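Local coordinates for minor fimbrium subunit Mfa5 (PDB 6TO1), which serves as an accessory subunit of the minor fimbriae, surface pili that mediate biofilm formation and adhesion to host cells and other oral bacteria, at residues T209-A221 / A343-Y356. Residues are numbered along the deposited sequence; the frame is centred on the assembly and turned at random. Where two conformers were deposited one is given.
Sequences TQGGLKMARNIMA and AAINEAQFAKNSGY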
loop_
_atom_site.group_PDB
_atom_site.type_symbol
_atom_site.label_atom_id
_atom_site.label_comp_id
_atom_site.label_asym_id
_atom_site.label_seq_id
_atom_site.Cartn_x
_atom_site.Cartn_y
_atom_site.Cartn_z
ATOM N N THR A 209 34.723 -10.567 19.404
ATOM C CA THR A 209 33.319 -10.398 19.024
ATOM C C THR A 209 32.866 -8.956 19.252
ATOM O O THR A 209 32.147 -8.381 18.427
ATOM C CB THR A 209 32.480 -11.413 19.791
ATOM O OG1 THR A 209 32.989 -12.730 19.513
ATOM C CG2 THR A 209 30.999 -11.356 19.413
ATOM N N GLN A 210 33.303 -8.346 20.343
ATOM C CA GLN A 210 32.996 -6.937 20.544
ATOM C C GLN A 210 33.469 -6.118 19.350
ATOM O O GLN A 210 32.751 -5.242 18.858
ATOM C CB GLN A 210 33.639 -6.436 21.827
ATOM C CG GLN A 210 33.592 -4.930 21.925
ATOM C CD GLN A 210 34.091 -4.381 23.240
ATOM O OE1 GLN A 210 35.049 -4.903 23.838
ATOM N NE2 GLN A 210 33.434 -3.310 23.706
ATOM N N GLY A 211 34.672 -6.413 18.850
ATOM C CA GLY A 211 35.201 -5.644 17.728
ATOM C C GLY A 211 34.399 -5.832 16.453
ATOM O O GLY A 211 34.156 -4.872 15.707
ATOM N N GLY A 212 33.972 -7.067 16.178
ATOM C CA GLY A 212 33.081 -7.293 15.061
ATOM C C GLY A 212 31.793 -6.503 15.193
ATOM O O GLY A 212 31.339 -5.869 14.239
ATOM N N LEU A 213 31.207 -6.495 16.389
ATOM C CA LEU A 213 29.974 -5.751 16.591
ATOM C C LEU A 213 30.196 -4.244 16.511
ATOM O O LEU A 213 29.339 -3.515 15.999
ATOM C CB LEU A 213 29.359 -6.133 17.933
ATOM C CG LEU A 213 28.828 -7.543 18.027
ATOM C CD1 LEU A 213 28.465 -7.919 19.446
ATOM C CD2 LEU A 213 27.595 -7.734 17.103
ATOM N N LYS A 214 31.332 -3.750 17.024
ATOM C CA LYS A 214 31.634 -2.329 16.925
ATOM C C LYS A 214 31.766 -1.892 15.472
ATOM O O LYS A 214 31.234 -0.850 15.082
ATOM C CB LYS A 214 32.909 -2.008 17.705
ATOM C CG LYS A 214 33.438 -0.592 17.483
ATOM C CD LYS A 214 32.477 0.480 17.967
ATOM C CE LYS A 214 33.036 1.891 17.693
ATOM N NZ LYS A 214 32.174 2.973 18.271
ATOM N N MET A 215 32.452 -2.681 14.645
ATOM C CA MET A 215 32.529 -2.327 13.229
ATOM C C MET A 215 31.149 -2.324 12.573
ATOM O O MET A 215 30.842 -1.449 11.745
ATOM C CB MET A 215 33.473 -3.281 12.505
ATOM C CG MET A 215 33.647 -2.873 11.056
ATOM S SD MET A 215 34.865 -3.870 10.232
ATOM C CE MET A 215 36.345 -2.971 10.735
ATOM N N ALA A 216 30.309 -3.297 12.917
ATOM C CA ALA A 216 28.931 -3.305 12.443
ATOM C C ALA A 216 28.182 -2.041 12.862
ATOM O O ALA A 216 27.415 -1.479 12.070
ATOM C CB ALA A 216 28.223 -4.554 12.972
ATOM N N ARG A 217 28.393 -1.571 14.100
ATOM C CA ARG A 217 27.744 -0.337 14.527
ATOM C C ARG A 217 28.275 0.858 13.737
ATOM O O ARG A 217 27.509 1.755 13.371
ATOM C CB ARG A 217 27.935 -0.104 16.027
ATOM C CG ARG A 217 27.295 -1.132 16.894
ATOM C CD ARG A 217 27.067 -0.602 18.303
ATOM N NE ARG A 217 28.279 -0.184 18.993
ATOM C CZ ARG A 217 28.517 1.053 19.422
ATOM N NH1 ARG A 217 29.627 1.310 20.093
ATOM N NH2 ARG A 217 27.658 2.038 19.185
ATOM N N ASN A 218 29.575 0.873 13.444
ATOM C CA ASN A 218 30.138 1.950 12.651
ATOM C C ASN A 218 29.517 1.962 11.261
ATOM O O ASN A 218 29.170 3.026 10.731
ATOM C CB ASN A 218 31.655 1.803 12.522
ATOM C CG ASN A 218 32.415 2.219 13.785
ATOM O OD1 ASN A 218 31.859 2.736 14.753
ATOM N ND2 ASN A 218 33.715 1.998 13.750
ATOM N N ILE A 219 29.385 0.785 10.657
ATOM C CA ILE A 219 28.798 0.692 9.329
ATOM C C ILE A 219 27.334 1.091 9.362
ATOM O O ILE A 219 26.864 1.832 8.498
ATOM C CB ILE A 219 28.973 -0.731 8.774
ATOM C CG1 ILE A 219 30.444 -0.972 8.449
ATOM C CG2 ILE A 219 28.131 -0.927 7.515
ATOM C CD1 ILE A 219 30.806 -2.409 8.193
ATOM N N MET A 220 26.589 0.600 10.349
ATOM C CA MET A 220 25.160 0.877 10.415
ATOM C C MET A 220 24.863 2.342 10.691
ATOM O O MET A 220 23.772 2.816 10.341
ATOM C CB MET A 220 24.517 0.006 11.490
ATOM C CG MET A 220 22.998 0.021 11.410
ATOM S SD MET A 220 22.412 -0.924 9.974
ATOM C CE MET A 220 22.493 -2.610 10.546
ATOM N N ALA A 221 25.817 3.082 11.258
ATOM C CA ALA A 221 25.596 4.498 11.545
ATOM C C ALA A 221 25.241 5.320 10.310
ATOM O O ALA A 221 24.634 6.382 10.440
ATOM C CB ALA A 221 26.833 5.098 12.197
ATOM N N ALA A 343 31.641 -8.448 27.394
ATOM C CA ALA A 343 31.919 -7.228 26.639
ATOM C C ALA A 343 31.156 -7.202 25.311
ATOM O O ALA A 343 30.713 -6.139 24.860
ATOM C CB ALA A 343 33.413 -7.083 26.381
ATOM N N ALA A 344 31.016 -8.355 24.668
ATOM C CA ALA A 344 30.261 -8.420 23.419
ATOM C C ALA A 344 28.773 -8.202 23.648
ATOM O O ALA A 344 28.112 -7.546 22.837
ATOM C CB ALA A 344 30.509 -9.758 22.742
ATOM N N ILE A 345 28.210 -8.780 24.713
ATOM C CA ILE A 345 26.825 -8.466 25.059
ATOM C C ILE A 345 26.677 -6.956 25.278
ATOM O O ILE A 345 25.701 -6.336 24.839
ATOM C CB ILE A 345 26.367 -9.265 26.291
ATOM C CG1 ILE A 345 26.443 -10.776 26.034
ATOM C CG2 ILE A 345 24.980 -8.792 26.675
ATOM C CD1 ILE A 345 26.387 -11.620 27.286
ATOM N N ASN A 346 27.667 -6.348 25.957
ATOM C CA ASN A 346 27.676 -4.913 26.241
ATOM C C ASN A 346 27.657 -4.107 24.955
ATOM O O ASN A 346 26.897 -3.130 24.818
ATOM C CB ASN A 346 28.936 -4.613 27.080
ATOM C CG ASN A 346 28.811 -3.411 27.993
ATOM O OD1 ASN A 346 29.490 -3.354 29.029
ATOM N ND2 ASN A 346 28.034 -2.433 27.602
ATOM N N GLU A 347 28.489 -4.505 23.988
ATOM C CA GLU A 347 28.571 -3.814 22.714
ATOM C C GLU A 347 27.273 -3.956 21.932
ATOM O O GLU A 347 26.804 -2.995 21.310
ATOM C CB GLU A 347 29.735 -4.383 21.921
ATOM C CG GLU A 347 30.070 -3.606 20.680
ATOM C CD GLU A 347 30.687 -2.256 20.989
ATOM O OE1 GLU A 347 31.328 -2.125 22.054
ATOM O OE2 GLU A 347 30.541 -1.332 20.168
ATOM N N ALA A 348 26.667 -5.135 21.980
ATOM C CA ALA A 348 25.378 -5.304 21.338
ATOM C C ALA A 348 24.330 -4.410 21.970
ATOM O O ALA A 348 23.418 -3.966 21.279
ATOM C CB ALA A 348 24.941 -6.761 21.391
ATOM N N GLN A 349 24.432 -4.140 23.275
ATOM C CA GLN A 349 23.447 -3.272 23.920
ATOM C C GLN A 349 23.464 -1.874 23.309
ATOM O O GLN A 349 22.408 -1.242 23.155
ATOM C CB GLN A 349 23.697 -3.184 25.429
ATOM C CG GLN A 349 22.559 -2.482 26.170
ATOM C CD GLN A 349 21.217 -3.197 26.003
ATOM O OE1 GLN A 349 21.091 -4.382 26.264
ATOM N NE2 GLN A 349 20.218 -2.466 25.555
ATOM N N PHE A 350 24.654 -1.366 22.963
ATOM C CA PHE A 350 24.730 -0.057 22.322
ATOM C C PHE A 350 24.009 -0.095 20.982
ATOM O O PHE A 350 23.308 0.858 20.620
ATOM C CB PHE A 350 26.183 0.397 22.125
ATOM C CG PHE A 350 27.026 0.318 23.378
ATOM C CD1 PHE A 350 26.489 0.659 24.619
ATOM C CD2 PHE A 350 28.336 -0.115 23.316
ATOM C CE1 PHE A 350 27.249 0.572 25.772
ATOM C CE2 PHE A 350 29.082 -0.206 24.460
ATOM C CZ PHE A 350 28.549 0.131 25.678
ATOM N N ALA A 351 24.154 -1.201 20.241
ATOM C CA ALA A 351 23.438 -1.352 18.971
ATOM C C ALA A 351 21.928 -1.405 19.192
ATOM O O ALA A 351 21.161 -0.784 18.440
ATOM C CB ALA A 351 23.896 -2.621 18.255
ATOM N N LYS A 352 21.489 -2.131 20.232
ATOM C CA LYS A 352 20.061 -2.196 20.529
ATOM C C LYS A 352 19.526 -0.828 20.924
ATOM O O LYS A 352 18.415 -0.451 20.533
ATOM C CB LYS A 352 19.783 -3.208 21.643
ATOM C CG LYS A 352 20.134 -4.669 21.315
ATOM C CD LYS A 352 20.218 -5.516 22.587
ATOM C CE LYS A 352 20.832 -6.869 22.287
ATOM N NZ LYS A 352 20.825 -7.758 23.483
ATOM N N ASN A 353 20.300 -0.075 21.696
ATOM C CA ASN A 353 19.905 1.269 22.083
ATOM C C ASN A 353 19.749 2.183 20.876
ATOM O O ASN A 353 18.962 3.126 20.926
ATOM C CB ASN A 353 20.932 1.862 23.053
ATOM C CG ASN A 353 20.926 1.177 24.392
ATOM O OD1 ASN A 353 20.043 0.389 24.689
ATOM N ND2 ASN A 353 21.959 1.442 25.199
ATOM N N SER A 354 20.487 1.932 19.794
ATOM C CA SER A 354 20.344 2.676 18.550
ATOM C C SER A 354 19.154 2.214 17.708
ATOM O O SER A 354 18.943 2.759 16.611
ATOM C CB SER A 354 21.631 2.547 17.719
ATOM O OG SER A 354 22.739 3.172 18.351
ATOM N N GLY A 355 18.398 1.228 18.169
ATOM C CA GLY A 355 17.289 0.674 17.425
ATOM C C GLY A 355 17.603 -0.471 16.485
ATOM O O GLY A 355 16.763 -0.796 15.640
ATOM N N TYR A 356 18.769 -1.090 16.578
ATOM C CA TYR A 356 19.097 -2.169 15.665
ATOM C C TYR A 356 18.595 -3.500 16.221
ATOM O O TYR A 356 18.632 -3.734 17.429
ATOM C CB TYR A 356 20.604 -2.257 15.425
ATOM C CG TYR A 356 21.281 -0.950 15.048
ATOM C CD1 TYR A 356 20.564 0.096 14.469
ATOM C CD2 TYR A 356 22.624 -0.757 15.289
ATOM C CE1 TYR A 356 21.177 1.291 14.124
ATOM C CE2 TYR A 356 23.250 0.432 14.943
ATOM C CZ TYR A 356 22.507 1.462 14.382
ATOM O OH TYR A 356 23.092 2.643 14.035
HETATM O O HOH W 1 25.115 1.920 17.723
HETATM O O HOH W 2 25.662 2.960 15.031
HETATM O O HOH W 3 21.852 4.192 11.913
#
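Glu347 sits as a knob among Gln210, Leu213, Lys214 and Arg217, its CG over Leu213 CB and its carboxylate gripped by the side chains of Gln210 and Arg217. In the conformer described, one of two for Arg217, the arginine takes it side-on, NE and NH1 both lying 2.8 Å from Glu347 OE2 and tilted out of the carboxylate plane on the same face; the oxygen stays close to the guanidinium plane. Gln210 NE2 meets the other oxygen, Glu347 OE1, on its anti side, tilted from the plane, at 2.9 Å in a nearly straight bond (174°). The bend at chi2 (70°) spreads the two oxygens along helix 209-220, OE1 toward Gln210 and OE2 toward Arg217. Phe350 CB covers one face of the guanidinium, 3.6 Å from Arg217 CZ, and a water links Arg217 NH2 to Ser354 OG. Just after the Schellman motif at Gly355, the Tyr356 ring receives Met220 CG over one face, a CH-pi contact 3.5 Å from its centroid, while two waters tie Tyr356 OH to the carbonyls of Arg217 and Met220.

The Tyr309 hydroxyl also hydrogen-bonds to Glu347 OE1, and Glu304 forms a salt bridge with Arg217 NH1. The helices run nearly parallel (12°), packed side by side on one face of the central sheet of the von Willebrand factor A domain. With both oxygens engaged while Arg217 is so placed, the buried Glu347 carboxylate is probably stabilised as the anion.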